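Local coordinates for enhancer of mRNA-decapping protein 4 homolog (Drosophila melanogaster, PDB 2VXG) that probably takes part in mRNA decapping during mRNA degradation and is required for silencing a subset of endogenous microRNA targets, at residues A[39-45]-A[77-82]; A[101-105]-A[131-135]; A[71-76]-A[120-124]; A[7-11]-A[34-39]. All coordinates share one frame; numbering follows the deposited sequence.

Overall arrangement
All four contacts join helices of one all-alpha chain, the C-terminal part of Ge-1, and each is partly buried. Contact 1 lies nearest the middle, its centre about 8 Å from the centre of the chain, whereas contacts 2 and 4 flank the chain's centre on opposite sides, their own centres about 28 Å apart. Helix 73-85 serves contacts 1 and 3, helix 121-134 serves contacts 2 and 3, and T39 belongs to both 1 and 4. The chemistry varies with place: contact 1 combines aromatic packing with a hydroxyl bond, contact 3 packs amides at two helix starts, and contacts 2 and 4 each set an aliphatic centre beside a basic side chain laid against a ring.

Contact 1. Residues A[39-45]-A[77-82]; sequences TDSNQAF and RYLNEA
F45 is packed in two different ways at once: its face is met by E81 and its edge is directed at Y78. E81 CB stands 3.4 Å from the F45 ring centroid and only 4° off the ring normal, an almost perfectly centred CH-pi contact. A44 CB lies over the other face, offset toward the rim, and the ring is thereby held between two beta carbons. With CG anti to its own carbonyl carbon (chi1 -61°), F45 projects its rim toward helix 73-85. There it forms an offset edge-to-face pair with Y78, the centroids 5.0 Å apart and the planes at 61°; the single closest carbon approach of this pair is implausibly short and carries no weight. A82 touches the F45 ring obliquely, with its N 3.8 Å from F45 CE1.

The Y78 ring runs on past F45 to the start of the short helix 41-44, where S41 OG donates to Y78 OH at 3.0 Å. T39 OG1 is farther off, 3.6 Å from the same OH. R77 brings its guanidinium to S41 as well, with NH1 3.0 Å from OG. Helix 54-66 also touches the pair, L57 on F45 and I64 on Y78. A phenylalanine in place of Y78 would keep the ring face but would probably leave the S41 hydroxyl without its acceptor. The chemistry therefore implies a division of labour: aromatic and CH-pi packing probably holds the tilt of F45, while one directed hydroxyl bond ties the tyrosine's far end to helix 41-44.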
loop_
_atom_site.group_PDB
_atom_site.type_symbol
_atom_site.label_atom_id
_atom_site.label_comp_id
_atom_site.label_asym_id
_atom_site.label_seq_id
_atom_site.Cartn_x
_atom_site.Cartn_y
_atom_site.Cartn_z
ATOM N N THR A 39 -9.516 8.763 -1.300
ATOM C CA THR A 39 -9.581 8.643 0.159
ATOM C C THR A 39 -8.742 9.749 0.765
ATOM O O THR A 39 -7.796 10.224 0.162
ATOM C CB THR A 39 -9.242 7.196 0.758
ATOM O OG1 THR A 39 -8.098 7.223 1.629
ATOM C CG2 THR A 39 -9.093 6.153 -0.289
ATOM N N ASP A 40 -9.155 10.188 1.942
ATOM C CA ASP A 40 -8.448 11.233 2.655
ATOM C C ASP A 40 -7.304 10.543 3.377
ATOM O O ASP A 40 -7.532 9.778 4.313
ATOM C CB ASP A 40 -9.390 11.922 3.626
ATOM C CG ASP A 40 -8.780 13.157 4.271
ATOM O OD1 ASP A 40 -7.539 13.298 4.332
ATOM O OD2 ASP A 40 -9.575 14.002 4.721
ATOM N N SER A 41 -6.081 10.810 2.939
ATOM C CA SER A 41 -4.884 10.230 3.552
ATOM C C SER A 41 -4.746 10.533 5.053
ATOM O O SER A 41 -4.111 9.773 5.786
ATOM C CB SER A 41 -3.641 10.735 2.826
ATOM O OG SER A 41 -3.859 10.667 1.419
ATOM N N ASN A 42 -5.326 11.639 5.501
ATOM C CA ASN A 42 -5.278 11.978 6.919
ATOM C C ASN A 42 -6.353 11.240 7.724
ATOM O O ASN A 42 -6.218 11.106 8.935
ATOM C CB ASN A 42 -5.304 13.494 7.131
ATOM C CG ASN A 42 -4.194 14.201 6.344
ATOM O OD1 ASN A 42 -3.098 14.448 6.858
ATOM N ND2 ASN A 42 -4.458 14.459 5.057
ATOM N N GLN A 43 -7.389 10.731 7.054
ATOM C CA GLN A 43 -8.246 9.690 7.647
ATOM C C GLN A 43 -7.513 8.338 7.599
ATOM O O GLN A 43 -7.387 7.634 8.622
ATOM C CB GLN A 43 -9.615 9.594 6.935
ATOM C CG GLN A 43 -10.499 10.859 7.095
ATOM C CD GLN A 43 -11.971 10.672 6.664
ATOM O OE1 GLN A 43 -12.596 9.636 6.924
ATOM N NE2 GLN A 43 -12.525 11.696 6.022
ATOM N N ALA A 44 -7.017 7.978 6.419
ATOM C CA ALA A 44 -6.394 6.676 6.227
ATOM C C ALA A 44 -5.288 6.471 7.248
ATOM O O ALA A 44 -5.248 5.447 7.919
ATOM C CB ALA A 44 -5.854 6.526 4.791
ATOM N N PHE A 45 -4.414 7.464 7.396
ATOM C CA PHE A 45 -3.186 7.258 8.155
ATOM C C PHE A 45 -3.106 7.955 9.503
ATOM O O PHE A 45 -2.010 8.201 10.020
ATOM C CB PHE A 45 -1.984 7.556 7.259
ATOM C CG PHE A 45 -1.923 6.658 6.078
ATOM C CD1 PHE A 45 -1.704 5.294 6.248
ATOM C CD2 PHE A 45 -2.166 7.134 4.816
ATOM C CE1 PHE A 45 -1.697 4.441 5.184
ATOM C CE2 PHE A 45 -2.135 6.288 3.735
ATOM C CZ PHE A 45 -1.895 4.925 3.914
ATOM N N ARG A 77 3.869 7.137 -2.021
ATOM C CA ARG A 77 3.510 7.814 -0.798
ATOM C C ARG A 77 2.641 6.917 0.080
ATOM O O ARG A 77 2.851 6.857 1.297
ATOM C CB ARG A 77 2.844 9.157 -1.131
ATOM C CG ARG A 77 2.696 10.083 0.033
ATOM C CD ARG A 77 1.333 9.993 0.684
ATOM N NE ARG A 77 0.275 10.439 -0.229
ATOM C CZ ARG A 77 -0.811 11.104 0.126
ATOM N NH1 ARG A 77 -1.012 11.456 1.399
ATOM N NH2 ARG A 77 -1.699 11.435 -0.817
ATOM N N TYR A 78 1.683 6.188 -0.517
ATOM C CA TYR A 78 0.970 5.133 0.233
ATOM C C TYR A 78 1.834 3.994 0.709
ATOM O O TYR A 78 1.593 3.480 1.792
ATOM C CB TYR A 78 -0.254 4.577 -0.515
ATOM C CG TYR A 78 -1.475 5.440 -0.208
ATOM C CD1 TYR A 78 -2.462 5.014 0.691
ATOM C CD2 TYR A 78 -1.595 6.700 -0.770
ATOM C CE1 TYR A 78 -3.568 5.833 0.983
ATOM C CE2 TYR A 78 -2.673 7.524 -0.484
ATOM C CZ TYR A 78 -3.655 7.089 0.395
ATOM O OH TYR A 78 -4.737 7.920 0.682
ATOM N N LEU A 79 2.821 3.577 -0.089
ATOM C CA LEU A 79 3.759 2.548 0.379
ATOM C C LEU A 79 4.497 3.071 1.593
ATOM O O LEU A 79 4.642 2.353 2.570
ATOM C CB LEU A 79 4.811 2.204 -0.668
ATOM C CG LEU A 79 4.391 1.319 -1.811
ATOM C CD1 LEU A 79 5.671 1.030 -2.614
ATOM C CD2 LEU A 79 3.666 0.078 -1.287
ATOM N N ASN A 80 4.980 4.303 1.484
ATOM C CA ASN A 80 5.611 5.012 2.616
ATOM C C ASN A 80 4.739 5.025 3.871
ATOM O O ASN A 80 5.173 4.590 4.928
ATOM C CB ASN A 80 5.951 6.456 2.244
ATOM C CG ASN A 80 7.149 6.574 1.267
ATOM O OD1 ASN A 80 7.891 5.620 1.054
ATOM N ND2 ASN A 80 7.325 7.767 0.677
ATOM N N GLU A 81 3.528 5.569 3.746
ATOM C CA GLU A 81 2.617 5.701 4.895
ATOM C C GLU A 81 2.170 4.375 5.427
ATOM O O GLU A 81 2.142 4.194 6.630
ATOM C CB GLU A 81 1.384 6.527 4.582
ATOM C CG GLU A 81 1.660 7.946 4.215
ATOM C CD GLU A 81 2.019 8.873 5.334
ATOM O OE1 GLU A 81 2.024 8.514 6.544
ATOM O OE2 GLU A 81 2.299 10.034 4.968
ATOM N N ALA A 82 1.876 3.419 4.545
ATOM C CA ALA A 82 1.450 2.116 5.020
ATOM C C ALA A 82 2.547 1.438 5.819
ATOM O O ALA A 82 2.287 0.863 6.883
ATOM C CB ALA A 82 0.942 1.228 3.871
#

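Contact 2. Residues A[101-105]-A[131-135]; sequences LTELY and IITYR
I131 fits between L101 and Y105 in a helical hairpin, formed where helix 121-134 turns back along helix 91-114. Its CG2 branch, anti to the backbone N, does the work: it meets L101 CB at 4.1 Å and comes to the rim of the Y105 ring, 3.8 Å from CD1 and near the ring plane. I131 CD1 reaches L104 instead, but that approach is modelled too close to be measured reliably. Beyond CE1 of the same tyrosine, I132 crosses the ring obliquely.

R135 approaches Y105 quite differently. Its side chain runs at about a right angle to the tyrosine and brings NH2 over one face, 3.8 Å from Y105 CG. The guanidinium and ring planes are 48° apart, and R135 CZ is 5.3 Å from the Y105 ring centroid, so any cation-pi attraction is weak at most. NE of R135 is buried here without a partner in the model. T102 and Y105, both known phosphorylation sites, are unmodified in this crystal. T102 OG1 is hydrogen-bonded to P98 O in its own helix, and R135 NH1 lies 3.2 Å from that OG1. Through its CD1, L101 also packs against Y134 CB at 3.5 Å.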
loop_
_atom_site.group_PDB
_atom_site.type_symbol
_atom_site.label_atom_id
_atom_site.label_comp_id
_atom_site.label_asym_id
_atom_site.label_seq_id
_atom_site.Cartn_x
_atom_site.Cartn_y
_atom_site.Cartn_z
ATOM N N LEU A 101 7.049 -7.911 4.080
ATOM C CA LEU A 101 8.163 -6.985 3.832
ATOM C C LEU A 101 9.286 -7.562 3.005
ATOM O O LEU A 101 9.968 -6.816 2.282
ATOM C CB LEU A 101 8.720 -6.430 5.143
ATOM C CG LEU A 101 7.734 -5.716 6.036
ATOM C CD1 LEU A 101 8.403 -5.292 7.342
ATOM C CD2 LEU A 101 7.110 -4.553 5.269
ATOM N N THR A 102 9.533 -8.857 3.157
ATOM C CA THR A 102 10.541 -9.559 2.367
ATOM C C THR A 102 10.183 -9.515 0.861
ATOM O O THR A 102 11.050 -9.317 -0.005
ATOM C CB THR A 102 10.654 -11.021 2.861
ATOM O OG1 THR A 102 11.175 -11.023 4.195
ATOM C CG2 THR A 102 11.541 -11.842 1.972
ATOM N N GLU A 103 8.901 -9.720 0.560
ATOM C CA GLU A 103 8.420 -9.639 -0.813
ATOM C C GLU A 103 8.372 -8.193 -1.335
ATOM O O GLU A 103 8.693 -7.954 -2.495
ATOM C CB GLU A 103 7.030 -10.283 -0.923
ATOM C CG GLU A 103 6.557 -10.581 -2.350
ATOM C CD GLU A 103 7.480 -11.534 -3.178
ATOM O OE1 GLU A 103 8.377 -12.177 -2.621
ATOM O OE2 GLU A 103 7.279 -11.651 -4.416
ATOM N N LEU A 104 7.979 -7.245 -0.482
ATOM C CA LEU A 104 8.040 -5.827 -0.803
ATOM C C LEU A 104 9.478 -5.452 -1.178
ATOM O O LEU A 104 9.719 -4.820 -2.198
ATOM C CB LEU A 104 7.553 -4.974 0.388
ATOM C CG LEU A 104 7.861 -3.473 0.277
ATOM C CD1 LEU A 104 7.129 -2.819 -0.894
ATOM C CD2 LEU A 104 7.571 -2.734 1.579
ATOM N N TYR A 105 10.426 -5.877 -0.340
ATOM C CA TYR A 105 11.838 -5.650 -0.596
ATOM C C TYR A 105 12.307 -6.176 -1.948
ATOM O O TYR A 105 12.978 -5.466 -2.688
ATOM C CB TYR A 105 12.687 -6.299 0.505
ATOM C CG TYR A 105 14.092 -5.754 0.501
ATOM C CD1 TYR A 105 14.430 -4.672 1.291
ATOM C CD2 TYR A 105 15.073 -6.316 -0.310
ATOM C CE1 TYR A 105 15.671 -4.170 1.294
ATOM C CE2 TYR A 105 16.340 -5.812 -0.327
ATOM C CZ TYR A 105 16.632 -4.723 0.481
ATOM O OH TYR A 105 17.882 -4.202 0.488
ATOM N N ILE A 131 12.843 -0.637 5.399
ATOM C CA ILE A 131 12.334 -1.991 5.506
ATOM C C ILE A 131 13.270 -2.846 6.356
ATOM O O ILE A 131 12.792 -3.652 7.201
ATOM C CB ILE A 131 12.134 -2.639 4.086
ATOM C CG1 ILE A 131 10.876 -2.070 3.418
ATOM C CG2 ILE A 131 12.008 -4.177 4.175
ATOM C CD1 ILE A 131 10.684 -2.582 2.011
ATOM N N ILE A 132 14.579 -2.655 6.158
ATOM C CA ILE A 132 15.593 -3.385 6.930
ATOM C C ILE A 132 15.360 -3.195 8.434
ATOM O O ILE A 132 15.466 -4.146 9.198
ATOM C CB ILE A 132 17.038 -3.003 6.505
ATOM C CG1 ILE A 132 17.289 -3.429 5.046
ATOM C CG2 ILE A 132 18.064 -3.657 7.449
ATOM C CD1 ILE A 132 18.701 -3.170 4.527
ATOM N N THR A 133 14.974 -1.978 8.840
ATOM C CA THR A 133 14.707 -1.659 10.252
ATOM C C THR A 133 13.480 -2.377 10.774
ATOM O O THR A 133 13.469 -2.871 11.895
ATOM C CB THR A 133 14.561 -0.133 10.471
ATOM O OG1 THR A 133 15.785 0.506 10.088
ATOM C CG2 THR A 133 14.287 0.198 11.920
ATOM N N TYR A 134 12.438 -2.438 9.961
ATOM C CA TYR A 134 11.238 -3.190 10.332
ATOM C C TYR A 134 11.497 -4.685 10.432
ATOM O O TYR A 134 10.941 -5.355 11.300
ATOM C CB TYR A 134 10.123 -2.924 9.335
ATOM C CG TYR A 134 9.460 -1.595 9.544
ATOM C CD1 TYR A 134 8.389 -1.464 10.416
ATOM C CD2 TYR A 134 9.876 -0.478 8.841
ATOM C CE1 TYR A 134 7.779 -0.252 10.594
ATOM C CE2 TYR A 134 9.271 0.743 9.015
ATOM C CZ TYR A 134 8.217 0.847 9.880
ATOM O OH TYR A 134 7.605 2.067 10.045
ATOM N N ARG A 135 12.344 -5.197 9.543
ATOM C CA ARG A 135 12.788 -6.587 9.587
ATOM C C ARG A 135 13.907 -6.798 10.596
ATOM O O ARG A 135 14.264 -7.943 10.890
ATOM C CB ARG A 135 13.245 -7.061 8.197
ATOM C CG ARG A 135 12.085 -7.410 7.260
ATOM C CD ARG A 135 12.464 -8.459 6.225
ATOM N NE ARG A 135 13.363 -7.911 5.210
ATOM C CZ ARG A 135 14.134 -8.631 4.388
ATOM N NH1 ARG A 135 14.144 -9.964 4.440
ATOM N NH2 ARG A 135 14.916 -8.011 3.505
#

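Contact 3. Residues A[71-76]-A[120-124]; sequences HNELKQ and QFSNV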
loop_
_atom_site.group_PDB
_atom_site.type_symbol
_atom_site.label_atom_id
_atom_site.label_comp_id
_atom_site.label_asym_id
_atom_site.label_seq_id
_atom_site.Cartn_x
_atom_site.Cartn_y
_atom_site.Cartn_z
ATOM N N HIS A 71 4.653 2.411 -11.269
ATOM C CA HIS A 71 4.816 3.035 -9.960
ATOM C C HIS A 71 4.902 4.558 -10.073
ATOM O O HIS A 71 5.557 5.084 -10.975
ATOM C CB HIS A 71 6.077 2.501 -9.264
ATOM C CG HIS A 71 6.112 2.783 -7.795
ATOM N ND1 HIS A 71 5.187 2.256 -6.914
ATOM C CD2 HIS A 71 6.968 3.521 -7.051
ATOM C CE1 HIS A 71 5.472 2.661 -5.691
ATOM N NE2 HIS A 71 6.537 3.441 -5.745
ATOM N N ASN A 72 4.267 5.252 -9.122
ATOM C CA ASN A 72 4.212 6.718 -9.089
ATOM C C ASN A 72 4.201 7.279 -7.656
ATOM O O ASN A 72 4.222 6.515 -6.691
ATOM C CB ASN A 72 2.980 7.205 -9.865
ATOM C CG ASN A 72 1.691 6.510 -9.437
ATOM O OD1 ASN A 72 1.474 6.208 -8.244
ATOM N ND2 ASN A 72 0.807 6.284 -10.410
ATOM N N GLU A 73 4.164 8.609 -7.536
ATOM C CA GLU A 73 4.116 9.310 -6.243
ATOM C C GLU A 73 2.913 8.896 -5.377
ATOM O O GLU A 73 3.037 8.652 -4.170
ATOM C CB GLU A 73 4.063 10.816 -6.463
ATOM C CG GLU A 73 4.957 11.614 -5.491
ATOM C CD GLU A 73 4.661 13.106 -5.479
ATOM O OE1 GLU A 73 3.464 13.477 -5.485
ATOM O OE2 GLU A 73 5.618 13.919 -5.453
ATOM N N LEU A 74 1.738 8.823 -5.978
ATOM C CA LEU A 74 0.577 8.433 -5.193
ATOM C C LEU A 74 0.852 7.071 -4.513
ATOM O O LEU A 74 0.794 6.958 -3.285
ATOM C CB LEU A 74 -0.695 8.444 -6.045
ATOM C CG LEU A 74 -1.905 7.811 -5.355
ATOM C CD1 LEU A 74 -2.196 8.512 -4.042
ATOM C CD2 LEU A 74 -3.120 7.740 -6.288
ATOM N N LYS A 75 1.208 6.057 -5.308
ATOM C CA LYS A 75 1.416 4.728 -4.771
ATOM C C LYS A 75 2.660 4.670 -3.854
ATOM O O LYS A 75 2.641 3.941 -2.849
ATOM C CB LYS A 75 1.457 3.661 -5.894
ATOM C CG LYS A 75 0.044 3.392 -6.501
ATOM C CD LYS A 75 -0.004 2.261 -7.563
ATOM C CE LYS A 75 0.863 2.631 -8.796
ATOM N NZ LYS A 75 0.799 1.630 -9.914
ATOM N N GLN A 76 3.703 5.426 -4.190
ATOM C CA GLN A 76 4.911 5.453 -3.349
ATOM C C GLN A 76 4.590 6.022 -2.004
ATOM O O GLN A 76 4.986 5.499 -0.989
ATOM C CB GLN A 76 6.033 6.299 -3.941
ATOM C CG GLN A 76 7.370 6.275 -3.107
ATOM C CD GLN A 76 7.850 4.858 -2.740
ATOM O OE1 GLN A 76 7.673 3.927 -3.510
ATOM N NE2 GLN A 76 8.467 4.702 -1.547
ATOM N N GLN A 120 10.578 7.823 -8.822
ATOM C CA GLN A 120 10.567 7.282 -7.473
ATOM C C GLN A 120 11.812 6.435 -7.126
ATOM O O GLN A 120 11.833 5.804 -6.080
ATOM C CB GLN A 120 9.289 6.478 -7.277
ATOM C CG GLN A 120 8.024 7.304 -7.557
ATOM C CD GLN A 120 7.936 8.548 -6.695
ATOM O OE1 GLN A 120 8.111 9.668 -7.184
ATOM N NE2 GLN A 120 7.681 8.362 -5.409
ATOM N N PHE A 121 12.851 6.457 -7.966
ATOM C CA PHE A 121 14.037 5.595 -7.773
ATOM C C PHE A 121 14.656 5.707 -6.356
ATOM O O PHE A 121 14.779 4.701 -5.664
ATOM C CB PHE A 121 15.093 5.901 -8.852
ATOM C CG PHE A 121 16.350 5.083 -8.762
ATOM C CD1 PHE A 121 16.400 3.796 -9.277
ATOM C CD2 PHE A 121 17.537 5.638 -8.264
ATOM C CE1 PHE A 121 17.572 3.052 -9.233
ATOM C CE2 PHE A 121 18.710 4.892 -8.227
ATOM C CZ PHE A 121 18.722 3.590 -8.729
ATOM N N SER A 122 15.017 6.918 -5.936
ATOM C CA SER A 122 15.724 7.114 -4.665
ATOM C C SER A 122 14.760 6.933 -3.502
ATOM O O SER A 122 15.142 6.431 -2.455
ATOM C CB SER A 122 16.430 8.483 -4.609
ATOM O OG SER A 122 17.449 8.504 -5.580
ATOM N N ASN A 123 13.499 7.284 -3.725
ATOM C CA ASN A 123 12.454 7.067 -2.737
ATOM C C ASN A 123 12.288 5.572 -2.419
ATOM O O ASN A 123 12.185 5.180 -1.262
ATOM C CB ASN A 123 11.128 7.673 -3.223
ATOM C CG ASN A 123 11.242 9.164 -3.491
ATOM O OD1 ASN A 123 11.004 9.977 -2.610
ATOM N ND2 ASN A 123 11.705 9.519 -4.702
ATOM N N VAL A 124 12.313 4.742 -3.463
ATOM C CA VAL A 124 12.234 3.296 -3.260
ATOM C C VAL A 124 13.532 2.787 -2.599
ATOM O O VAL A 124 13.478 1.917 -1.705
ATOM C CB VAL A 124 11.925 2.569 -4.567
ATOM C CG1 VAL A 124 12.105 1.049 -4.447
ATOM C CG2 VAL A 124 10.498 2.902 -5.041
#
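Q120 and Q76 pass each other in opposite directions, their amide planes 40° apart, and meet through amide against aliphatic chain. Q120 NE2 lies 3.0 Å from Q76 CB, a tight fit, with Q76 CG scarcely farther away. The placement follows from a bend at chi2 (-57°), which turns the Q120 amide across the first turn of helix 73-85, while its CG rests 3.8 Å from N72 C. Nearer the Q120 backbone, CB touches H71 CD2 at 3.8 Å, at the edge of the imidazole and near its plane.

Q76 is folded as well. CG leaves anti to the backbone N, and the turn at chi2 (50°) brings OE1 back to H71 NE2, which donates to it at 2.6 Å. This bond uses a lone pair in the carbonyl plane of Q76. V124 CG2 packs beside the same oxygen, 3.4 Å from OE1, and Q76 CG touches N123 CB. H71 is steadied further by F111 of helix 91-114, edge-to-face. N72 caps helix 73-85, its OD1 accepting from K75 N at 3.0 Å, and Q120 holds the equivalent position before helix 121-134.

The contact therefore joins two helix starts by van der Waals packing. Because Q76 OE1 can only accept, H71 NE2 probably carries a proton; it supplies a partner for the side-chain oxygen of the buried Q76 while the amide's carbon chain is left to pack against Q120.

Contact 4. Residues A[7-11]-A[34-39]; sequences IKQLL and FTLRHT
L11 against H38 and T39, and I7 against T35, form the close-packed side of this contact; K8 against F34 and H38 forms the outer one. Helices 7-11 and 34-38 run roughly parallel, 10.4 Å apart at closest approach and crossing at -32°, with helix 16-25 between them in sequence and packed against both. On the inner side I7 CD1 reaches T35 OG1 at 3.7 Å, crossing that side chain at about a right angle; the hydroxyl itself is hydrogen-bonded to L31 O. L11 spreads its two methyls over the end of the other segment: CD1 lies 3.6 Å from H38 O, and CD2 meets T39 CB at 3.9 Å. A19 and A23 of helix 16-25 close in behind, against L11 and T35 respectively.

Toward solvent the packing depends on one long aliphatic chain. K8 CG lies 3.5 Å from F34 CZ, and chi2 (-152°) carries CD on over a face of H38, a CH-pi contact 3.7 Å from the ring centroid. The imidazole offers that face because its rotation is fixed: ND1 donates to F34 O at 2.9 Å, with an N-H...O angle of 167°. An alanine at K8 is likely to leave the F34 tip and the H38 face without their aliphatic cover.

Since ND1 is already a donor, H38 NE2 would be the unprotonated nitrogen of a neutral ring. K8 NZ stands 4.1 Å from H38 NE2, so the nearby positive charge would probably disfavour adding a second proton to the histidine.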
loop_
_atom_site.group_PDB
_atom_site.type_symbol
_atom_site.label_atom_id
_atom_site.label_comp_id
_atom_site.label_asym_id
_atom_site.label_seq_id
_atom_site.Cartn_x
_atom_site.Cartn_y
_atom_site.Cartn_z
ATOM N N ILE A 7 -17.497 2.028 -3.386
ATOM C CA ILE A 7 -16.284 2.546 -2.724
ATOM C C ILE A 7 -16.383 4.018 -2.370
ATOM O O ILE A 7 -16.056 4.406 -1.250
ATOM C CB ILE A 7 -15.032 2.297 -3.592
ATOM C CG1 ILE A 7 -14.638 0.822 -3.469
ATOM C CG2 ILE A 7 -13.872 3.208 -3.197
ATOM C CD1 ILE A 7 -13.812 0.291 -4.602
ATOM N N LYS A 8 -16.849 4.841 -3.298
ATOM C CA LYS A 8 -16.963 6.271 -3.000
ATOM C C LYS A 8 -17.978 6.488 -1.896
ATOM O O LYS A 8 -17.755 7.288 -1.002
ATOM C CB LYS A 8 -17.291 7.079 -4.253
ATOM C CG LYS A 8 -16.225 6.906 -5.293
ATOM C CD LYS A 8 -16.090 8.075 -6.207
ATOM C CE LYS A 8 -17.210 8.123 -7.187
ATOM N NZ LYS A 8 -17.052 9.363 -7.953
ATOM N N GLN A 9 -19.079 5.756 -1.971
ATOM C CA GLN A 9 -20.114 5.730 -0.944
ATOM C C GLN A 9 -19.575 5.418 0.461
ATOM O O GLN A 9 -19.829 6.143 1.447
ATOM C CB GLN A 9 -21.139 4.699 -1.357
ATOM C CG GLN A 9 -22.310 4.559 -0.449
ATOM C CD GLN A 9 -23.548 4.129 -1.198
ATOM O OE1 GLN A 9 -23.544 3.088 -1.896
ATOM N NE2 GLN A 9 -24.638 4.912 -1.056
ATOM N N LEU A 10 -18.842 4.315 0.543
ATOM C CA LEU A 10 -18.256 3.842 1.814
ATOM C C LEU A 10 -17.330 4.882 2.411
ATOM O O LEU A 10 -17.458 5.221 3.575
ATOM C CB LEU A 10 -17.541 2.500 1.592
ATOM C CG LEU A 10 -18.561 1.376 1.370
ATOM C CD1 LEU A 10 -17.961 0.090 0.817
ATOM C CD2 LEU A 10 -19.342 1.137 2.683
ATOM N N LEU A 11 -16.405 5.372 1.593
ATOM C CA LEU A 11 -15.477 6.451 1.952
ATOM C C LEU A 11 -16.161 7.715 2.427
ATOM O O LEU A 11 -15.701 8.340 3.370
ATOM C CB LEU A 11 -14.589 6.817 0.747
ATOM C CG LEU A 11 -13.582 5.759 0.335
ATOM C CD1 LEU A 11 -12.817 6.175 -0.943
ATOM C CD2 LEU A 11 -12.628 5.465 1.483
ATOM N N PHE A 34 -7.788 4.123 -7.919
ATOM C CA PHE A 34 -9.051 4.900 -7.819
ATOM C C PHE A 34 -9.425 5.154 -6.355
ATOM O O PHE A 34 -9.762 6.282 -5.958
ATOM C CB PHE A 34 -10.190 4.115 -8.550
ATOM C CG PHE A 34 -11.618 4.630 -8.271
ATOM C CD1 PHE A 34 -12.183 5.623 -9.068
ATOM C CD2 PHE A 34 -12.375 4.072 -7.255
ATOM C CE1 PHE A 34 -13.471 6.079 -8.847
ATOM C CE2 PHE A 34 -13.645 4.499 -7.017
ATOM C CZ PHE A 34 -14.214 5.507 -7.812
ATOM N N THR A 35 -9.375 4.099 -5.548
ATOM C CA THR A 35 -9.689 4.215 -4.128
ATOM C C THR A 35 -8.717 5.208 -3.468
ATOM O O THR A 35 -9.168 6.095 -2.763
ATOM C CB THR A 35 -9.663 2.839 -3.421
ATOM O OG1 THR A 35 -10.478 1.934 -4.167
ATOM C CG2 THR A 35 -10.146 2.904 -1.976
ATOM N N LEU A 36 -7.410 5.064 -3.717
ATOM C CA LEU A 36 -6.383 5.940 -3.070
ATOM C C LEU A 36 -6.583 7.395 -3.489
ATOM O O LEU A 36 -6.526 8.304 -2.675
ATOM C CB LEU A 36 -4.969 5.508 -3.420
ATOM C CG LEU A 36 -4.472 4.124 -2.997
ATOM C CD1 LEU A 36 -3.088 3.912 -3.570
ATOM C CD2 LEU A 36 -4.462 3.962 -1.528
ATOM N N ARG A 37 -6.877 7.571 -4.774
ATOM C CA ARG A 37 -7.277 8.857 -5.342
ATOM C C ARG A 37 -8.486 9.519 -4.651
ATOM O O ARG A 37 -8.506 10.726 -4.536
ATOM C CB ARG A 37 -7.442 8.663 -6.858
ATOM C CG ARG A 37 -8.097 9.742 -7.665
ATOM C CD ARG A 37 -8.525 9.151 -9.039
ATOM N NE ARG A 37 -7.469 8.287 -9.558
ATOM C CZ ARG A 37 -7.634 7.170 -10.276
ATOM N NH1 ARG A 37 -8.829 6.721 -10.638
ATOM N NH2 ARG A 37 -6.554 6.492 -10.653
ATOM N N HIS A 38 -9.448 8.761 -4.124
ATOM C CA HIS A 38 -10.603 9.339 -3.420
ATOM C C HIS A 38 -10.575 9.259 -1.917
ATOM O O HIS A 38 -11.570 9.582 -1.294
ATOM C CB HIS A 38 -11.906 8.653 -3.843
ATOM C CG HIS A 38 -12.306 8.976 -5.230
ATOM N ND1 HIS A 38 -11.817 8.290 -6.318
ATOM C CD2 HIS A 38 -13.087 9.963 -5.719
ATOM C CE1 HIS A 38 -12.306 8.827 -7.419
ATOM N NE2 HIS A 38 -13.074 9.841 -7.083
ATOM N N THR A 39 -9.516 8.763 -1.300
ATOM C CA THR A 39 -9.581 8.643 0.159
ATOM C C THR A 39 -8.742 9.749 0.765
ATOM O O THR A 39 -7.796 10.224 0.162
ATOM C CB THR A 39 -9.242 7.196 0.758
ATOM O OG1 THR A 39 -8.098 7.223 1.629
ATOM C CG2 THR A 39 -9.093 6.153 -0.289
#